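Local structure of GRAS family transcription factor containing protein, expressed (Oryza sativa Japonica Group, 5HYZ) at residues Gln210-Leu215 against Leu239-Val244; Ser90-Leu95 against Pro367-Ser372. The protein probably acts as a transcription factor in plant development and abiotic stress resistance, binding DNA in vitro through its GRAS domain. All coordinates share one frame; numbering follows the deposited sequence.

Contact 1: Gln210-Leu215 against Leu239-Val244; sequences QLYHLL and LGEYEV
The turn at 210-215 comes nearest strand 236-242 where the CA atoms of Y212 and E241 stand 7.2 Å apart. It leaves the end of strand 202-208, which lies parallel beside 236-242 in the Rossmann-like sheet of the GRAS domain, and it carries the predicted LXXLL motif. E241 is the polar link. Its chain is bent about CB-CG (chi2 -56°) and brings the carboxylate up to the start of the turn, where the backbone N of Y212 donates to OE2 at 2.9 Å. The bond is far from straight, 132° at the hydrogen, and meets OE2 from above the carboxylate plane. Water 1 accepts from the N of L211 and lies within bonding distance of OE2 and of the O of G240, with too few protons for every acceptor around it, so the buried carboxylate has a direct bond to the turn and probably a water-mediated one. The other oxygen, OE1, lies 3.3 Å from CB of Y212 and takes a weak bond from the N of Y242. Further along, the edge of the Y242 ring points into one face of the Y212 ring in a T-shaped stack, the centroids 5.2 Å apart and the planes at 76°. CD2 of H213 sits over the rim of the opposite face. The side chains of L211 and L239 cross at about a right angle, CD2 of L211 lying 3.7 Å from CD1 of L239. Beyond the stacked rings, water 2 joins the two phenols, 2.7 Å from OH of Y212 and 2.9 Å from OH of Y242.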
ATOM      1  N   GLN A 210      -0.629  -8.000  20.553  1.00 12.47           N
ATOM      2  CA  GLN A 210      -0.801  -7.366  21.840  1.00 16.02           C
ATOM      3  C   GLN A 210      -0.753  -8.407  22.935  1.00 14.77           C
ATOM      4  O   GLN A 210      -0.111  -8.202  23.963  1.00 18.06           O
ATOM      5  CB  GLN A 210      -2.147  -6.638  21.886  1.00 18.75           C
ATOM      6  CG  GLN A 210      -2.524  -6.126  23.329  1.00 16.99           C
ATOM      7  CD  GLN A 210      -1.578  -5.094  23.766  1.00 27.73           C
ATOM      8  OE1 GLN A 210      -1.040  -4.359  22.950  1.00 22.51           O
ATOM      9  NE2 GLN A 210      -1.308  -5.046  25.074  1.00 31.86           N
ATOM     10  N   LEU A 211      -1.455  -9.529  22.734  1.00 13.06           N
ATOM     11  CA  LEU A 211      -1.703 -10.440  23.823  1.00 14.35           C
ATOM     12  C   LEU A 211      -0.420 -11.118  24.248  1.00 16.56           C
ATOM     13  O   LEU A 211      -0.277 -11.508  25.427  1.00 16.97           O
ATOM     14  CB  LEU A 211      -2.756 -11.463  23.396  1.00 19.25           C
ATOM     15  CG  LEU A 211      -3.764 -12.033  24.335  1.00 25.02           C
ATOM     16  CD1 LEU A 211      -4.360 -10.885  25.226  1.00 23.38           C
ATOM     17  CD2 LEU A 211      -4.819 -12.832  23.516  1.00 15.66           C
ATOM     18  N   TYR A 212       0.559 -11.210  23.326  1.00 13.47           N
ATOM     19  CA  TYR A 212       1.786 -11.916  23.739  1.00 13.56           C
ATOM     20  C   TYR A 212       2.476 -11.175  24.909  1.00 17.09           C
ATOM     21  O   TYR A 212       3.220 -11.769  25.694  1.00 16.85           O
ATOM     22  CB  TYR A 212       2.758 -12.045  22.595  1.00 14.74           C
ATOM     23  CG  TYR A 212       3.444 -10.739  22.181  1.00 17.31           C
ATOM     24  CD1 TYR A 212       2.823  -9.839  21.301  1.00 15.55           C
ATOM     25  CD2 TYR A 212       4.738 -10.433  22.648  1.00 15.67           C
ATOM     26  CE1 TYR A 212       3.482  -8.651  20.916  1.00 22.24           C
ATOM     27  CE2 TYR A 212       5.389  -9.270  22.256  1.00 18.88           C
ATOM     28  CZ  TYR A 212       4.758  -8.377  21.409  1.00 22.49           C
ATOM     29  OH  TYR A 212       5.425  -7.221  21.022  1.00 21.83           O
ATOM     30  N   HIS A 213       2.255  -9.872  24.989  1.00 12.99           N
ATOM     31  CA  HIS A 213       2.840  -9.082  26.110  1.00 18.24           C
ATOM     32  C   HIS A 213       2.401  -9.594  27.478  1.00 20.88           C
ATOM     33  O   HIS A 213       3.106  -9.383  28.470  1.00 21.64           O
ATOM     34  CB  HIS A 213       2.453  -7.603  26.050  1.00 16.08           C
ATOM     35  CG  HIS A 213       3.071  -6.863  24.922  1.00 20.63           C
ATOM     36  ND1 HIS A 213       4.425  -6.652  24.820  1.00 23.79           N
ATOM     37  CD2 HIS A 213       2.511  -6.292  23.836  1.00 24.21           C
ATOM     38  CE1 HIS A 213       4.670  -5.951  23.727  1.00 26.48           C
ATOM     39  NE2 HIS A 213       3.531  -5.745  23.101  1.00 24.07           N
ATOM     40  N   LEU A 214       1.259 -10.255  27.540  1.00 18.07           N
ATOM     41  CA  LEU A 214       0.700 -10.731  28.822  1.00 21.87           C
ATOM     42  C   LEU A 214       1.110 -12.150  29.161  1.00 27.44           C
ATOM     43  O   LEU A 214       0.822 -12.633  30.255  1.00 27.84           O
ATOM     44  CB  LEU A 214      -0.829 -10.639  28.802  1.00 21.13           C
ATOM     45  CG  LEU A 214      -1.383  -9.243  28.632  1.00 25.82           C
ATOM     46  CD1 LEU A 214      -2.897  -9.264  28.844  1.00 30.24           C
ATOM     47  CD2 LEU A 214      -0.689  -8.203  29.516  1.00 33.16           C
ATOM     48  N   LEU A 215       1.771 -12.848  28.248  1.00 18.57           N
ATOM     49  CA  LEU A 215       2.153 -14.219  28.541  1.00 19.55           C
ATOM     50  C   LEU A 215       3.228 -14.141  29.621  1.00 26.49           C
ATOM     51  O   LEU A 215       4.001 -13.210  29.637  1.00 27.20           O
ATOM     52  CB  LEU A 215       2.707 -14.952  27.342  1.00 20.54           C
ATOM     53  CG  LEU A 215       1.822 -15.298  26.125  1.00 23.58           C
ATOM     54  CD1 LEU A 215       2.700 -15.596  24.892  1.00 18.24           C
ATOM     55  CD2 LEU A 215       0.941 -16.497  26.413  1.00 23.13           C
ATOM     56  N   LEU A 239      -7.524 -12.276  16.616  1.00 10.71           N
ATOM     57  CA  LEU A 239      -6.234 -12.453  17.238  1.00  8.00           C
ATOM     58  C   LEU A 239      -5.161 -12.401  16.172  1.00 12.51           C
ATOM     59  O   LEU A 239      -5.220 -13.183  15.183  1.00 13.10           O
ATOM     60  CB  LEU A 239      -6.157 -13.805  17.974  1.00 11.44           C
ATOM     61  CG  LEU A 239      -4.821 -14.144  18.650  1.00 13.10           C
ATOM     62  CD1 LEU A 239      -4.581 -13.185  19.813  1.00 15.35           C
ATOM     63  CD2 LEU A 239      -4.936 -15.604  19.221  1.00 15.56           C
ATOM     64  N   GLY A 240      -4.177 -11.531  16.328  1.00 11.82           N
ATOM     65  CA  GLY A 240      -3.057 -11.563  15.399  1.00 12.71           C
ATOM     66  C   GLY A 240      -1.778 -11.690  16.197  1.00 16.14           C
ATOM     67  O   GLY A 240      -1.524 -10.871  17.074  1.00 13.32           O
ATOM     68  N   GLU A 241      -0.927 -12.676  15.903  1.00 11.27           N
ATOM     69  CA  GLU A 241       0.176 -12.970  16.806  1.00 11.48           C
ATOM     70  C   GLU A 241       1.404 -13.396  16.008  1.00 17.12           C
ATOM     71  O   GLU A 241       1.288 -13.888  14.895  1.00 14.31           O
ATOM     72  CB  GLU A 241      -0.223 -14.056  17.811  1.00 11.57           C
ATOM     73  CG  GLU A 241      -0.814 -13.533  19.154  1.00 13.10           C
ATOM     74  CD  GLU A 241       0.151 -12.569  19.859  1.00 17.75           C
ATOM     75  OE1 GLU A 241       1.365 -12.738  19.661  1.00 17.30           O
ATOM     76  OE2 GLU A 241      -0.286 -11.626  20.551  1.00 14.27           O
ATOM     77  N   TYR A 242       2.571 -13.179  16.585  1.00 13.06           N
ATOM     78  CA  TYR A 242       3.833 -13.691  16.012  1.00 15.84           C
ATOM     79  C   TYR A 242       3.875 -15.212  16.115  1.00 16.93           C
ATOM     80  O   TYR A 242       3.564 -15.784  17.171  1.00 15.83           O
ATOM     81  CB  TYR A 242       5.021 -13.088  16.763  1.00 18.66           C
ATOM     82  CG  TYR A 242       5.059 -11.563  16.713  1.00 25.38           C
ATOM     83  CD1 TYR A 242       5.335 -10.904  15.528  1.00 26.29           C
ATOM     84  CD2 TYR A 242       4.816 -10.801  17.859  1.00 29.21           C
ATOM     85  CE1 TYR A 242       5.398  -9.492  15.459  1.00 28.83           C
ATOM     86  CE2 TYR A 242       4.874  -9.393  17.817  1.00 23.14           C
ATOM     87  CZ  TYR A 242       5.181  -8.753  16.616  1.00 31.17           C
ATOM     88  OH  TYR A 242       5.233  -7.382  16.581  1.00 33.00           O
ATOM     89  N   GLU A 243       4.297 -15.872  15.052  1.00 15.41           N
ATOM     90  CA  GLU A 243       4.181 -17.321  15.018  1.00 15.44           C
ATOM     91  C   GLU A 243       5.492 -17.925  15.453  1.00 17.58           C
ATOM     92  O   GLU A 243       6.281 -18.351  14.595  1.00 15.66           O
ATOM     93  CB  GLU A 243       3.795 -17.767  13.584  1.00 15.44           C
ATOM     94  CG  GLU A 243       3.533 -19.250  13.412  1.00 18.52           C
ATOM     95  CD  GLU A 243       2.432 -19.735  14.301  1.00 21.40           C
ATOM     96  OE1 GLU A 243       1.349 -19.091  14.350  1.00 20.01           O
ATOM     97  OE2 GLU A 243       2.629 -20.771  14.962  1.00 22.19           O
ATOM     98  N   VAL A 244       5.746 -17.944  16.768  1.00 12.99           N
ATOM     99  CA  VAL A 244       7.061 -18.492  17.214  1.00 14.57           C
ATOM    100  C   VAL A 244       6.871 -18.929  18.654  1.00 15.13           C
ATOM    101  O   VAL A 244       6.191 -18.239  19.400  1.00 16.11           O
ATOM    102  CB  VAL A 244       8.225 -17.463  17.040  1.00 14.00           C
ATOM    103  CG1 VAL A 244       7.976 -16.211  17.877  1.00 15.99           C
ATOM    104  CG2 VAL A 244       9.582 -18.151  17.403  1.00 15.43           C
TER
HETATM  105  O   HOH W   1      -2.419 -10.217  20.109  1.00 14.08           O
HETATM  106  O   HOH W   2       4.457  -5.793  18.902  1.00 34.84           O

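Contact 2: Ser90-Leu95 against Pro367-Ser372; sequences SKFAHL and PLLTVS
F92 and L369 both carry CG anti to the backbone N (chi1 166° and -158°), which sends the phenyl ring from helix 89-104 toward the strand and the leucine branch back toward the helix. This is helix-on-sheet packing in the Rossmann-like part of the GRAS domain, joining the predicted VHIID region to the C-terminal SAW region. Strand 366-374 is broken here by a classic beta bulge, with L368 and L369 both facing L361 of the adjoining strand, and the strand changes direction at L369. The side-chain packing is apolar and buried. CD2 of L369 packs against the methyl of A93 at 4.0 Å. On V371, CG2 is the working branch: it lies 3.7 Å from CA of A93, and the small alanine side chain lets the valine methyl come this close to the helix backbone. The F92 and V371 side chains run antiparallel alongside each other, with CE2 of the ring 3.9 Å from CG2. L361 also touches F92, while T96, one turn further along the helix, packs on V371. The nearest approach of the ring to the strand is to its backbone, CE2 of F92 lying 3.4 Å from the carbonyl O of L369.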
ATOM      1  N   SER A  90       1.740  -5.704   9.031  1.00 19.23           N
ATOM      2  CA  SER A  90       0.625  -5.087   9.724  1.00 21.42           C
ATOM      3  C   SER A  90      -0.597  -4.972   8.814  1.00 17.90           C
ATOM      4  O   SER A  90      -1.727  -5.141   9.266  1.00 15.70           O
ATOM      5  CB  SER A  90       1.007  -3.695  10.319  1.00 24.65           C
ATOM      6  OG  SER A  90       1.280  -2.767   9.264  1.00 36.90           O
ATOM      7  N   LYS A  91      -0.404  -4.732   7.524  1.00 13.73           N
ATOM      8  CA  LYS A  91      -1.537  -4.606   6.664  1.00 14.53           C
ATOM      9  C   LYS A  91      -2.247  -5.956   6.545  1.00 13.73           C
ATOM     10  O   LYS A  91      -3.483  -6.028   6.542  1.00 12.60           O
ATOM     11  CB  LYS A  91      -1.111  -4.064   5.263  1.00 19.29           C
ATOM     12  CG  LYS A  91      -2.322  -3.662   4.407  1.00 30.34           C
ATOM     13  CD  LYS A  91      -2.009  -2.588   3.350  1.00 42.02           C
ATOM     14  CE  LYS A  91      -3.290  -2.065   2.652  1.00 46.64           C
ATOM     15  NZ  LYS A  91      -3.172  -1.949   1.137  1.00 47.02           N
ATOM     16  N   PHE A  92      -1.454  -7.022   6.398  1.00 12.57           N
ATOM     17  CA  PHE A  92      -2.026  -8.372   6.352  1.00 12.80           C
ATOM     18  C   PHE A  92      -2.904  -8.636   7.563  1.00 12.49           C
ATOM     19  O   PHE A  92      -4.043  -9.097   7.520  1.00 11.97           O
ATOM     20  CB  PHE A  92      -0.911  -9.396   6.347  1.00 10.59           C
ATOM     21  CG  PHE A  92      -1.406 -10.798   6.639  1.00 14.36           C
ATOM     22  CD1 PHE A  92      -2.136 -11.511   5.687  1.00 16.42           C
ATOM     23  CD2 PHE A  92      -1.129 -11.382   7.857  1.00 12.58           C
ATOM     24  CE1 PHE A  92      -2.606 -12.790   5.980  1.00 19.36           C
ATOM     25  CE2 PHE A  92      -1.626 -12.683   8.159  1.00 12.23           C
ATOM     26  CZ  PHE A  92      -2.348 -13.358   7.227  1.00 16.66           C
ATOM     27  N   ALA A  93      -2.306  -8.319   8.690  1.00 10.41           N
ATOM     28  CA  ALA A  93      -3.043  -8.625   9.923  1.00 13.24           C
ATOM     29  C   ALA A  93      -4.344  -7.812  10.028  1.00  9.75           C
ATOM     30  O   ALA A  93      -5.460  -8.339  10.254  1.00 12.61           O
ATOM     31  CB  ALA A  93      -2.105  -8.313  11.098  1.00 15.89           C
ATOM     32  N   HIS A  94      -4.216  -6.504   9.859  1.00 12.12           N
ATOM     33  CA  HIS A  94      -5.423  -5.639   9.924  1.00 12.97           C
ATOM     34  C   HIS A  94      -6.517  -5.984   8.954  1.00 13.60           C
ATOM     35  O   HIS A  94      -7.681  -6.003   9.296  1.00 12.61           O
ATOM     36  CB  HIS A  94      -5.032  -4.167   9.632  1.00 18.45           C
ATOM     37  CG  HIS A  94      -4.134  -3.605  10.663  1.00 19.34           C
ATOM     38  ND1 HIS A  94      -3.401  -2.443  10.465  1.00 23.27           N
ATOM     39  CD2 HIS A  94      -3.843  -4.037  11.917  1.00 22.45           C
ATOM     40  CE1 HIS A  94      -2.702  -2.189  11.561  1.00 22.23           C
ATOM     41  NE2 HIS A  94      -2.958  -3.133  12.456  1.00 25.26           N
ATOM     42  N   LEU A  95      -6.147  -6.132   7.699  1.00 11.43           N
ATOM     43  CA  LEU A  95      -7.183  -6.436   6.716  1.00 12.25           C
ATOM     44  C   LEU A  95      -7.825  -7.794   6.945  1.00 11.78           C
ATOM     45  O   LEU A  95      -9.022  -7.941   6.744  1.00 13.26           O
ATOM     46  CB  LEU A  95      -6.624  -6.364   5.270  1.00 16.74           C
ATOM     47  CG  LEU A  95      -6.252  -4.920   4.925  1.00 19.83           C
ATOM     48  CD1 LEU A  95      -5.918  -4.749   3.446  1.00 28.59           C
ATOM     49  CD2 LEU A  95      -7.251  -3.771   5.398  1.00 25.45           C
ATOM     50  N   PRO A 367       5.738 -19.678   8.396  1.00 16.42           N
ATOM     51  CA  PRO A 367       4.690 -18.786   8.927  1.00 14.71           C
ATOM     52  C   PRO A 367       5.318 -17.773   9.870  1.00 17.46           C
ATOM     53  O   PRO A 367       6.098 -18.203  10.727  1.00 17.63           O
ATOM     54  CB  PRO A 367       3.757 -19.747   9.693  1.00 17.81           C
ATOM     55  CG  PRO A 367       4.035 -21.090   9.139  1.00 28.44           C
ATOM     56  CD  PRO A 367       5.425 -21.104   8.611  1.00 24.42           C
ATOM     57  N   LEU A 368       4.988 -16.484   9.749  1.00 16.52           N
ATOM     58  CA  LEU A 368       5.564 -15.481  10.624  1.00 14.64           C
ATOM     59  C   LEU A 368       4.523 -14.740  11.427  1.00 13.74           C
ATOM     60  O   LEU A 368       4.768 -14.407  12.606  1.00 15.84           O
ATOM     61  CB  LEU A 368       6.356 -14.443   9.839  1.00 17.29           C
ATOM     62  CG  LEU A 368       7.612 -14.953   9.143  1.00 26.59           C
ATOM     63  CD1 LEU A 368       8.325 -13.804   8.477  1.00 20.68           C
ATOM     64  CD2 LEU A 368       8.563 -15.710  10.135  1.00 22.58           C
ATOM     65  N   LEU A 369       3.389 -14.458  10.792  1.00 15.03           N
ATOM     66  CA  LEU A 369       2.339 -13.599  11.494  1.00 12.72           C
ATOM     67  C   LEU A 369       1.011 -14.272  11.237  1.00 16.53           C
ATOM     68  O   LEU A 369       0.620 -14.451  10.075  1.00 15.71           O
ATOM     69  CB  LEU A 369       2.315 -12.172  10.941  1.00 15.20           C
ATOM     70  CG  LEU A 369       1.695 -11.145  11.909  1.00 23.21           C
ATOM     71  CD1 LEU A 369       1.910  -9.771  11.331  1.00 27.26           C
ATOM     72  CD2 LEU A 369       0.234 -11.343  12.078  1.00 22.77           C
ATOM     73  N   THR A 370       0.322 -14.689  12.283  1.00 13.17           N
ATOM     74  CA  THR A 370      -0.881 -15.505  12.143  1.00 13.15           C
ATOM     75  C   THR A 370      -2.129 -14.784  12.630  1.00 15.17           C
ATOM     76  O   THR A 370      -2.109 -14.167  13.702  1.00 14.70           O
ATOM     77  CB  THR A 370      -0.648 -16.789  12.932  1.00 17.77           C
ATOM     78  OG1 THR A 370       0.583 -17.349  12.424  1.00 16.72           O
ATOM     79  CG2 THR A 370      -1.755 -17.774  12.788  1.00 17.54           C
ATOM     80  N   VAL A 371      -3.225 -14.904  11.892  1.00 12.17           N
ATOM     81  CA  VAL A 371      -4.462 -14.232  12.262  1.00 10.05           C
ATOM     82  C   VAL A 371      -5.530 -15.295  12.412  1.00 12.79           C
ATOM     83  O   VAL A 371      -5.558 -16.285  11.658  1.00 13.44           O
ATOM     84  CB  VAL A 371      -4.887 -13.204  11.187  1.00 12.74           C
ATOM     85  CG1 VAL A 371      -6.298 -12.617  11.517  1.00 16.90           C
ATOM     86  CG2 VAL A 371      -3.881 -12.001  11.241  1.00 17.01           C
ATOM     87  N   SER A 372      -6.414 -15.133  13.393  1.00 11.43           N
ATOM     88  CA  SER A 372      -7.527 -16.067  13.595  1.00 10.66           C
ATOM     89  C   SER A 372      -8.707 -15.330  14.217  1.00 13.20           C
ATOM     90  O   SER A 372      -8.545 -14.226  14.762  1.00 12.72           O
ATOM     91  CB  SER A 372      -7.118 -17.244  14.508  1.00 13.90           C
ATOM     92  OG  SER A 372      -6.493 -16.748  15.681  1.00 13.53           O
TER

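How the contacts relate
The centres of the two contacts lie about 11 Å apart in the core of the GRAS domain, meeting through one sheet in which strand 236-242 of contact 1 pairs antiparallel with strand 366-374 of contact 2. Along the chain the order is 90-95, 210-215, 239-244, 367-372, so contact 1 is nested inside the long loop that contact 2 closes. Backbone bonding links the strands, with L239 N 2.9 Å from S372 O, and a probable side-chain bond adds to it: E243 OE1 lies 2.7 Å from T370 OG1. Segments from the predicted VHIID, PFYRE and SAW regions are thereby brought together in one folded unit.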